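Local atomic coordinates of gastrodianin-4 (PDB entry 1XD6), a protein that probably binds mannose as a monomeric bulb-type lectin of the orchid Gastrodia elata and probably acts against fungi. Residues 2-7 and 83-88; 27-32 and 43-48; 91-96 and 104-109. All coordinates share one frame; numbering follows the deposited sequence.

In the fold
From the N terminus, the chain lays down residues 2-7 as an edge strand whose partner, 83-88, arrives only after 75 intervening residues, so interaction 1 closes a long loop. Interaction 2 is nested within that loop: 27-32 meets 43-48, closing the open end of the hairpin of strands 31-35 and 38-42 in another sheet, about 19 Å from interaction 1 between centres. Interaction 3 follows in series, when 91-96 folds against 104-109. It adjoins interaction 1 because strands 84-87 and 93-96 are neighbours in one sheet, linked by backbone hydrogen bonds. None of the contacts cross. Interactions 1 and 3 build the sheet joining the chain's ends.

Interaction 1. Residues 2-7 and 83-88; sequences DRLNAG and YYLILQ
Arg-3 and Ile-86 run alongside each other in the same direction, with CD1 of the isoleucine set over the centre of the guanidinium. Ile-86 CD1 stands 3.5 Å above the guanidinium plane of Arg-3, a distance that marks face packing. Ile-86 reaches it because its CG1 is anti to the backbone N (chi1 -169°), while the Arg-3 chain bends at chi3. The guanidinium is held in turn by Asp-2, gripped side-on with one nitrogen to each carboxylate oxygen. Arg-3 NE gives a nearly straight bond to Asp-2 OD1, 3.0 Å long, and Arg-3 NH2 forms the salt bridge to OD2 of Asp-2 at 2.9 Å. The latter oxygen uses its syn lone pair. Asp-2 OD2 also lies 3.9 Å from Ile-86 CD1, so the methyl borders both partners of the ion pair.

Behind these groups the backbones pair as antiparallel strands, their axes at 176°. Leu-4 and Leu-85 form the hydrogen-bonded pair: Leu-4 N to Leu-85 O and Leu-85 N to Leu-4 O are both 2.7 Å. Leu-87 N to Asp-2 O and Ala-6 N to Tyr-83 O extend the ladder at either end. On the face carrying Arg-3 and Ile-86, Asn-5 OD1 touches Tyr-84 CB at 3.7 Å. The tyrosine hydroxyl bonds farther off, to Asn-100.

The other face carries the buried Leu-4 and Leu-85, both packed on Met-56 of strand 52-56; Leu-85 also meets Phe-23 of strand 21-25. Strand 3-5 is the outermost of its sheet within the chain, with 84-87 between it and 93-96, joined by backbone hydrogen bonds of Tyr-84 with Tyr-96 and Ile-86 with Val-94.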
loop_
_atom_site.group_PDB
_atom_site.type_symbol
_atom_site.label_atom_id
_atom_site.label_comp_id
_atom_site.label_asym_id
_atom_site.label_seq_id
_atom_site.Cartn_x
_atom_site.Cartn_y
_atom_site.Cartn_z
ATOM N N ASP A 2 5.990 9.574 3.192
ATOM C CA ASP A 2 4.821 9.573 2.308
ATOM C C ASP A 2 4.923 8.506 1.212
ATOM O O ASP A 2 3.997 8.318 0.426
ATOM C CB ASP A 2 4.609 10.967 1.681
ATOM C CG ASP A 2 5.715 11.364 0.702
ATOM O OD1 ASP A 2 6.861 10.889 0.817
ATOM O OD2 ASP A 2 5.524 12.175 -0.230
ATOM N N ARG A 3 6.049 7.813 1.158
ATOM C CA ARG A 3 6.281 6.866 0.075
ATOM C C ARG A 3 7.052 5.612 0.489
ATOM O O ARG A 3 7.813 5.614 1.456
ATOM C CB ARG A 3 6.945 7.548 -1.130
ATOM C CG ARG A 3 8.380 8.040 -0.924
ATOM C CD ARG A 3 8.823 9.063 -1.992
ATOM N NE ARG A 3 8.166 10.370 -1.791
ATOM C CZ ARG A 3 8.141 11.372 -2.680
ATOM N NH1 ARG A 3 8.736 11.249 -3.863
ATOM N NH2 ARG A 3 7.517 12.506 -2.377
ATOM N N LEU A 4 6.829 4.547 -0.272
ATOM C CA LEU A 4 7.463 3.258 -0.043
ATOM C C LEU A 4 8.075 2.791 -1.350
ATOM O O LEU A 4 7.361 2.571 -2.323
ATOM C CB LEU A 4 6.422 2.245 0.445
ATOM C CG LEU A 4 6.857 0.830 0.856
ATOM C CD1 LEU A 4 7.898 0.841 1.987
ATOM C CD2 LEU A 4 5.655 0.010 1.273
ATOM N N ASN A 5 9.392 2.654 -1.360
ATOM C CA ASN A 5 10.119 2.186 -2.528
ATOM C C ASN A 5 10.060 0.674 -2.729
ATOM O O ASN A 5 9.942 -0.096 -1.763
ATOM C CB ASN A 5 11.590 2.641 -2.473
ATOM C CG ASN A 5 11.738 4.158 -2.411
ATOM O OD1 ASN A 5 11.061 4.898 -3.131
ATOM N ND2 ASN A 5 12.627 4.626 -1.537
ATOM N N ALA A 6 10.137 0.262 -3.994
ATOM C CA ALA A 6 10.208 -1.158 -4.359
ATOM C C ALA A 6 11.325 -1.829 -3.581
ATOM O O ALA A 6 12.413 -1.267 -3.447
ATOM C CB ALA A 6 10.442 -1.323 -5.850
ATOM N N GLY A 7 11.035 -3.017 -3.059
ATOM C CA GLY A 7 11.991 -3.800 -2.294
ATOM C C GLY A 7 11.841 -3.624 -0.801
ATOM O O GLY A 7 12.497 -4.325 -0.031
ATOM N N TYR A 83 9.722 0.968 -8.956
ATOM C CA TYR A 83 8.406 1.450 -8.552
ATOM C C TYR A 83 8.424 2.032 -7.169
ATOM O O TYR A 83 9.314 1.756 -6.370
ATOM C CB TYR A 83 7.390 0.318 -8.596
ATOM C CG TYR A 83 7.442 -0.429 -9.883
ATOM C CD1 TYR A 83 8.375 -1.454 -10.075
ATOM C CD2 TYR A 83 6.576 -0.104 -10.930
ATOM C CE1 TYR A 83 8.429 -2.145 -11.277
ATOM C CE2 TYR A 83 6.627 -0.776 -12.126
ATOM C CZ TYR A 83 7.554 -1.799 -12.294
ATOM O OH TYR A 83 7.598 -2.473 -13.478
ATOM N N TYR A 84 7.423 2.845 -6.891
ATOM C CA TYR A 84 7.228 3.326 -5.546
ATOM C C TYR A 84 5.765 3.594 -5.285
ATOM O O TYR A 84 5.010 3.938 -6.199
ATOM C CB TYR A 84 8.085 4.560 -5.255
ATOM C CG TYR A 84 7.820 5.763 -6.133
ATOM C CD1 TYR A 84 8.380 5.860 -7.414
ATOM C CD2 TYR A 84 7.032 6.821 -5.675
ATOM C CE1 TYR A 84 8.156 6.968 -8.220
ATOM C CE2 TYR A 84 6.803 7.937 -6.480
ATOM C CZ TYR A 84 7.370 8.007 -7.743
ATOM O OH TYR A 84 7.129 9.113 -8.544
ATOM N N LEU A 85 5.372 3.382 -4.033
ATOM C CA LEU A 85 4.022 3.637 -3.592
ATOM C C LEU A 85 4.079 4.988 -2.919
ATOM O O LEU A 85 4.970 5.230 -2.118
ATOM C CB LEU A 85 3.572 2.550 -2.613
ATOM C CG LEU A 85 2.194 2.560 -1.937
ATOM C CD1 LEU A 85 1.062 2.192 -2.879
ATOM C CD2 LEU A 85 2.206 1.580 -0.733
ATOM N N ILE A 86 3.129 5.858 -3.244
ATOM C CA ILE A 86 3.073 7.190 -2.656
ATOM C C ILE A 86 1.657 7.519 -2.198
ATOM O O ILE A 86 0.703 7.319 -2.936
ATOM C CB ILE A 86 3.623 8.269 -3.671
ATOM C CG1 ILE A 86 3.828 9.625 -2.992
ATOM C CG2 ILE A 86 2.734 8.383 -4.950
ATOM C CD1 ILE A 86 4.890 10.491 -3.654
ATOM N N LEU A 87 1.531 8.009 -0.965
ATOM C CA LEU A 87 0.297 8.645 -0.529
ATOM C C LEU A 87 0.393 10.110 -0.967
ATOM O O LEU A 87 1.157 10.890 -0.397
ATOM C CB LEU A 87 0.130 8.537 0.989
ATOM C CG LEU A 87 -1.009 9.266 1.734
ATOM C CD1 LEU A 87 -2.377 9.167 1.047
ATOM C CD2 LEU A 87 -1.097 8.782 3.188
ATOM N N GLN A 88 -0.385 10.470 -1.976
ATOM C CA GLN A 88 -0.315 11.814 -2.548
ATOM C C GLN A 88 -1.057 12.878 -1.750
ATOM O O GLN A 88 -2.003 12.576 -1.010
ATOM C CB GLN A 88 -0.850 11.805 -3.964
ATOM C CG GLN A 88 0.015 11.071 -4.919
ATOM C CD GLN A 88 -0.379 11.358 -6.341
ATOM O OE1 GLN A 88 -1.547 11.631 -6.629
ATOM N NE2 GLN A 88 0.586 11.327 -7.225
#

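Interaction 2. Residues 27-32 and 43-48; sequences NDCNLV and SGTNGK
Ser-43 meets Leu-31 through both its backbone and its side chain. Ser-43 CB lies 3.8 Å from Leu-31 CB, a van der Waals touch. One bond further, OG sits between the backbone N and the carbonyl carbon (chi1 61°), a position that turns it back toward the facing chain. There Ser-43 OG accepts from Leu-31 N at 2.9 Å, with an N-H...O angle of 161°. Ser-43 OG also donates to Thr-45 OG1 at 2.8 Å, so it is gripped from two directions. Ser-43 N to Leu-31 O completes a two-bond clasp between the residues.

Thr-45 OG1 passes the chain of hydroxyls on by donating to Cys-29 O, a bond modelled as very short and so doubtful in its details. Further along, Gly-47 N bonds Asp-28 O at 2.9 Å, in the carbonyl plane. Gly-47 stands at the third position of a type II turn from Thr-45 to Lys-48, and its positive phi of 74° suits that place. Lys-48 NZ curls back to Gly-44 O and Asn-46 O, closing the loop on itself.

Asp-28 shapes the other segment. Its OD1 takes the N-H of Asn-30, met from above the carboxylate plane, in an Asx turn. OD1 of Asp-28 also accepts from Gln-26 NE2. Asp-28 OD2 packs against Asn-46 CB at 3.5 Å. Beside it, the side chains of Asn-30 and Asn-46 lie alongside each other.

Cys-29 pins this loop to Cys-52 by a disulfide. The spacing of Gln-26, Asp-28, Asn-30 and Val-32 matches the QxDxNxVxY signature of bulb-type lectins, which in relatives lines a mannose pocket; this is consistent with one such site here, on the beta-prism II fold.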
loop_
_atom_site.group_PDB
_atom_site.type_symbol
_atom_site.label_atom_id
_atom_site.label_comp_id
_atom_site.label_asym_id
_atom_site.label_seq_id
_atom_site.Cartn_x
_atom_site.Cartn_y
_atom_site.Cartn_z
ATOM N N ASN A 27 -2.573 -4.359 12.296
ATOM C CA ASN A 27 -2.332 -5.627 12.977
ATOM C C ASN A 27 -3.437 -6.635 12.692
ATOM O O ASN A 27 -3.232 -7.846 12.827
ATOM C CB ASN A 27 -2.228 -5.393 14.494
ATOM C CG ASN A 27 -3.577 -5.184 15.123
ATOM O OD1 ASN A 27 -4.202 -4.132 14.939
ATOM N ND2 ASN A 27 -4.078 -6.209 15.831
ATOM N N ASP A 28 -4.616 -6.136 12.325
ATOM C CA ASP A 28 -5.728 -6.995 11.921
ATOM C C ASP A 28 -5.643 -7.439 10.460
ATOM O O ASP A 28 -6.583 -8.035 9.922
ATOM C CB ASP A 28 -7.083 -6.326 12.226
ATOM C CG ASP A 28 -7.423 -5.203 11.253
ATOM O OD1 ASP A 28 -6.517 -4.728 10.535
ATOM O OD2 ASP A 28 -8.578 -4.737 11.147
ATOM N N CYS A 29 -4.510 -7.145 9.823
ATOM C CA CYS A 29 -4.255 -7.535 8.425
ATOM C C CYS A 29 -4.999 -6.719 7.366
ATOM O O CYS A 29 -4.879 -7.004 6.178
ATOM C CB CYS A 29 -4.487 -9.033 8.185
ATOM S SG CYS A 29 -3.547 -9.660 6.775
ATOM N N ASN A 30 -5.757 -5.713 7.793
ATOM C CA ASN A 30 -6.412 -4.808 6.851
ATOM C C ASN A 30 -5.450 -3.698 6.437
ATOM O O ASN A 30 -4.730 -3.148 7.271
ATOM C CB ASN A 30 -7.671 -4.192 7.477
ATOM C CG ASN A 30 -8.775 -3.907 6.455
ATOM O OD1 ASN A 30 -9.828 -3.347 6.802
ATOM N ND2 ASN A 30 -8.541 -4.262 5.208
ATOM N N LEU A 31 -5.435 -3.373 5.153
ATOM C CA LEU A 31 -4.668 -2.239 4.667
ATOM C C LEU A 31 -5.650 -1.090 4.487
ATOM O O LEU A 31 -6.570 -1.185 3.668
ATOM C CB LEU A 31 -3.964 -2.569 3.341
ATOM C CG LEU A 31 -3.095 -1.437 2.750
ATOM C CD1 LEU A 31 -1.967 -1.017 3.710
ATOM C CD2 LEU A 31 -2.539 -1.861 1.390
ATOM N N VAL A 32 -5.493 -0.026 5.275
ATOM C CA VAL A 32 -6.541 1.017 5.320
ATOM C C VAL A 32 -6.025 2.433 5.047
ATOM O O VAL A 32 -4.971 2.822 5.538
ATOM C CB VAL A 32 -7.356 0.970 6.647
ATOM C CG1 VAL A 32 -8.573 1.910 6.585
ATOM C CG2 VAL A 32 -7.869 -0.470 6.908
ATOM N N SER A 43 -8.254 -2.670 1.842
ATOM C CA SER A 43 -8.024 -3.905 1.110
ATOM C C SER A 43 -9.115 -4.932 1.435
ATOM O O SER A 43 -9.398 -5.791 0.618
ATOM C CB SER A 43 -6.652 -4.477 1.431
ATOM O OG SER A 43 -6.537 -4.769 2.813
ATOM N N GLY A 44 -9.725 -4.827 2.614
ATOM C CA GLY A 44 -10.765 -5.749 3.028
ATOM C C GLY A 44 -10.234 -7.102 3.482
ATOM O O GLY A 44 -10.904 -8.119 3.321
ATOM N N THR A 45 -9.022 -7.114 4.040
ATOM C CA THR A 45 -8.392 -8.334 4.509
ATOM C C THR A 45 -8.324 -8.381 6.043
ATOM O O THR A 45 -7.510 -9.117 6.608
ATOM C CB THR A 45 -6.970 -8.488 3.913
ATOM O OG1 THR A 45 -6.232 -7.277 4.102
ATOM C CG2 THR A 45 -7.017 -8.669 2.390
ATOM N N ASN A 46 -9.162 -7.583 6.707
ATOM C CA ASN A 46 -9.249 -7.604 8.174
ATOM C C ASN A 46 -9.679 -8.995 8.653
ATOM O O ASN A 46 -10.580 -9.594 8.062
ATOM C CB ASN A 46 -10.238 -6.559 8.687
ATOM C CG ASN A 46 -11.598 -6.646 8.006
ATOM O OD1 ASN A 46 -11.717 -6.456 6.793
ATOM N ND2 ASN A 46 -12.636 -6.942 8.792
ATOM N N GLY A 47 -9.011 -9.508 9.681
ATOM C CA GLY A 47 -9.335 -10.821 10.226
ATOM C C GLY A 47 -8.893 -12.010 9.375
ATOM O O GLY A 47 -9.039 -13.167 9.791
ATOM N N LYS A 48 -8.332 -11.751 8.198
ATOM C CA LYS A 48 -7.928 -12.840 7.312
ATOM C C LYS A 48 -6.721 -13.653 7.809
ATOM O O LYS A 48 -6.611 -14.840 7.494
ATOM C CB LYS A 48 -7.650 -12.316 5.901
ATOM C CG LYS A 48 -8.890 -11.914 5.038
ATOM C CD LYS A 48 -10.276 -12.318 5.607
ATOM C CE LYS A 48 -11.407 -11.580 4.868
ATOM N NZ LYS A 48 -11.694 -10.222 5.427
#

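Interaction 3. Residues 91-96 and 104-109; sequences RNVVIY and WASGTN
Arg-91 and Asn-92 bind the loop 106-109 in a polar clasp that runs on into a hairpin, where Ile-95 pairs with Trp-104; the whole lies at the outer hairpin of the sheet of strands 3-5, 84-87, 93-96 and 102-105, with Ser-106 and Thr-108 packed on Trp-41 of strand 38-42. Arg-91 NE reaches Thr-108 O at 2.8 Å, the acceptor being in the guanidinium plane, and NH2 adds a weak bond to that oxygen. Thr-108 OG1 returns a bond to Arg-91 O, also 2.8 Å. A second partner of the guanidinium is Asp-35, through a salt bridge from NH1.

Asn-92 OD1 receives Thr-108 N at 3.0 Å from above its carbonyl plane, besides a weak bond from Gly-107 N. Gln-88, Asp-90, Asn-92, Val-94 and Tyr-96 repeat the QxDxNxVxY spacing of bulb-type lectins, which in relatives marks a mannose-binding pocket.

Ser-106 OG accepts from Val-93 N at 3.1 Å and donates to Thr-108 OG1. OG lies between the backbone N and the carbonyl carbon (chi1 57°), which turns it to the facing strand. Ser-106 N donates in turn to Val-93 O. Beyond it, Ile-95 N bonds Trp-104 O at 2.9 Å, while CD1 of Ile-95 packs on Trp-104 CB at 3.8 Å. On the opposite face Val-94 CG2 meets Ala-105 CB at 4.3 Å.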
loop_
_atom_site.group_PDB
_atom_site.type_symbol
_atom_site.label_atom_id
_atom_site.label_comp_id
_atom_site.label_asym_id
_atom_site.label_seq_id
_atom_site.Cartn_x
_atom_site.Cartn_y
_atom_site.Cartn_z
ATOM N N ARG A 91 -4.738 12.890 -1.642
ATOM C CA ARG A 91 -5.339 11.724 -0.974
ATOM C C ARG A 91 -5.390 10.436 -1.802
ATOM O O ARG A 91 -5.863 9.407 -1.310
ATOM C CB ARG A 91 -6.730 12.044 -0.402
ATOM C CG ARG A 91 -7.094 11.220 0.847
ATOM C CD ARG A 91 -8.512 11.451 1.340
ATOM N NE ARG A 91 -9.525 10.949 0.405
ATOM C CZ ARG A 91 -10.833 11.075 0.609
ATOM N NH1 ARG A 91 -11.275 11.690 1.703
ATOM N NH2 ARG A 91 -11.706 10.615 -0.283
ATOM N N ASN A 92 -4.947 10.486 -3.054
ATOM C CA ASN A 92 -4.810 9.260 -3.845
ATOM C C ASN A 92 -3.568 8.502 -3.365
ATOM O O ASN A 92 -2.572 9.111 -2.955
ATOM C CB ASN A 92 -4.676 9.580 -5.334
ATOM C CG ASN A 92 -5.419 8.585 -6.242
ATOM O OD1 ASN A 92 -6.090 7.653 -5.791
ATOM N ND2 ASN A 92 -5.291 8.797 -7.538
ATOM N N VAL A 93 -3.641 7.176 -3.402
ATOM C CA VAL A 93 -2.474 6.354 -3.160
ATOM C C VAL A 93 -2.145 5.705 -4.498
ATOM O O VAL A 93 -2.980 5.045 -5.085
ATOM C CB VAL A 93 -2.744 5.274 -2.083
ATOM C CG1 VAL A 93 -1.542 4.336 -1.936
ATOM C CG2 VAL A 93 -3.097 5.931 -0.734
ATOM N N VAL A 94 -0.923 5.889 -4.971
ATOM C CA VAL A 94 -0.607 5.552 -6.348
ATOM C C VAL A 94 0.703 4.788 -6.361
ATOM O O VAL A 94 1.597 5.074 -5.562
ATOM C CB VAL A 94 -0.454 6.857 -7.223
ATOM C CG1 VAL A 94 -0.147 6.514 -8.698
ATOM C CG2 VAL A 94 -1.698 7.781 -7.110
ATOM N N ILE A 95 0.798 3.799 -7.248
ATOM C CA ILE A 95 2.077 3.166 -7.560
ATOM C C ILE A 95 2.572 3.736 -8.886
ATOM O O ILE A 95 1.863 3.663 -9.905
ATOM C CB ILE A 95 1.963 1.595 -7.655
ATOM C CG1 ILE A 95 1.519 0.967 -6.321
ATOM C CG2 ILE A 95 3.315 0.978 -8.114
ATOM C CD1 ILE A 95 0.954 -0.482 -6.484
ATOM N N TYR A 96 3.784 4.291 -8.864
ATOM C CA TYR A 96 4.431 4.831 -10.062
ATOM C C TYR A 96 5.588 3.943 -10.527
ATOM O O TYR A 96 6.234 3.295 -9.709
ATOM C CB TYR A 96 4.967 6.235 -9.780
ATOM C CG TYR A 96 3.901 7.313 -9.689
ATOM C CD1 TYR A 96 3.287 7.804 -10.837
ATOM C CD2 TYR A 96 3.539 7.862 -8.462
ATOM C CE1 TYR A 96 2.322 8.796 -10.766
ATOM C CE2 TYR A 96 2.567 8.857 -8.373
ATOM C CZ TYR A 96 1.977 9.327 -9.531
ATOM O OH TYR A 96 1.021 10.292 -9.470
ATOM N N TRP A 104 -1.153 1.842 -10.812
ATOM C CA TRP A 104 -2.239 1.480 -9.915
ATOM C C TRP A 104 -2.580 2.709 -9.065
ATOM O O TRP A 104 -1.684 3.462 -8.679
ATOM C CB TRP A 104 -1.826 0.288 -9.019
ATOM C CG TRP A 104 -2.926 -0.203 -8.076
ATOM C CD1 TRP A 104 -3.899 -1.136 -8.349
ATOM C CD2 TRP A 104 -3.147 0.214 -6.727
ATOM N NE1 TRP A 104 -4.709 -1.313 -7.256
ATOM C CE2 TRP A 104 -4.277 -0.490 -6.247
ATOM C CE3 TRP A 104 -2.508 1.124 -5.870
ATOM C CZ2 TRP A 104 -4.775 -0.324 -4.951
ATOM C CZ3 TRP A 104 -3.017 1.306 -4.574
ATOM C CH2 TRP A 104 -4.137 0.577 -4.132
ATOM N N ALA A 105 -3.866 2.914 -8.790
ATOM C CA ALA A 105 -4.303 3.982 -7.889
ATOM C C ALA A 105 -5.448 3.464 -7.033
ATOM O O ALA A 105 -6.192 2.608 -7.473
ATOM C CB ALA A 105 -4.751 5.192 -8.681
ATOM N N SER A 106 -5.578 3.972 -5.811
ATOM C CA SER A 106 -6.733 3.634 -4.975
ATOM C C SER A 106 -8.005 4.354 -5.430
ATOM O O SER A 106 -9.101 3.947 -5.064
ATOM C CB SER A 106 -6.447 3.962 -3.511
ATOM O OG SER A 106 -6.102 5.330 -3.356
ATOM N N GLY A 107 -7.848 5.440 -6.188
ATOM C CA GLY A 107 -8.971 6.250 -6.638
ATOM C C GLY A 107 -9.635 7.038 -5.527
ATOM O O GLY A 107 -10.842 7.275 -5.559
ATOM N N THR A 108 -8.851 7.448 -4.533
ATOM C CA THR A 108 -9.412 8.128 -3.375
ATOM C C THR A 108 -9.061 9.612 -3.351
ATOM O O THR A 108 -9.123 10.250 -2.301
ATOM C CB THR A 108 -8.930 7.462 -2.096
ATOM O OG1 THR A 108 -7.504 7.345 -2.149
ATOM C CG2 THR A 108 -9.424 6.022 -2.017
ATOM N N ASN A 109 -8.703 10.156 -4.510
ATOM C CA ASN A 109 -8.428 11.580 -4.643
ATOM C C ASN A 109 -9.645 12.465 -4.348
ATOM O O ASN A 109 -10.772 12.135 -4.715
ATOM C CB ASN A 109 -7.856 11.902 -6.031
ATOM C CG ASN A 109 -8.822 11.576 -7.161
ATOM O OD1 ASN A 109 -9.156 10.413 -7.404
ATOM N ND2 ASN A 109 -9.275 12.610 -7.859
#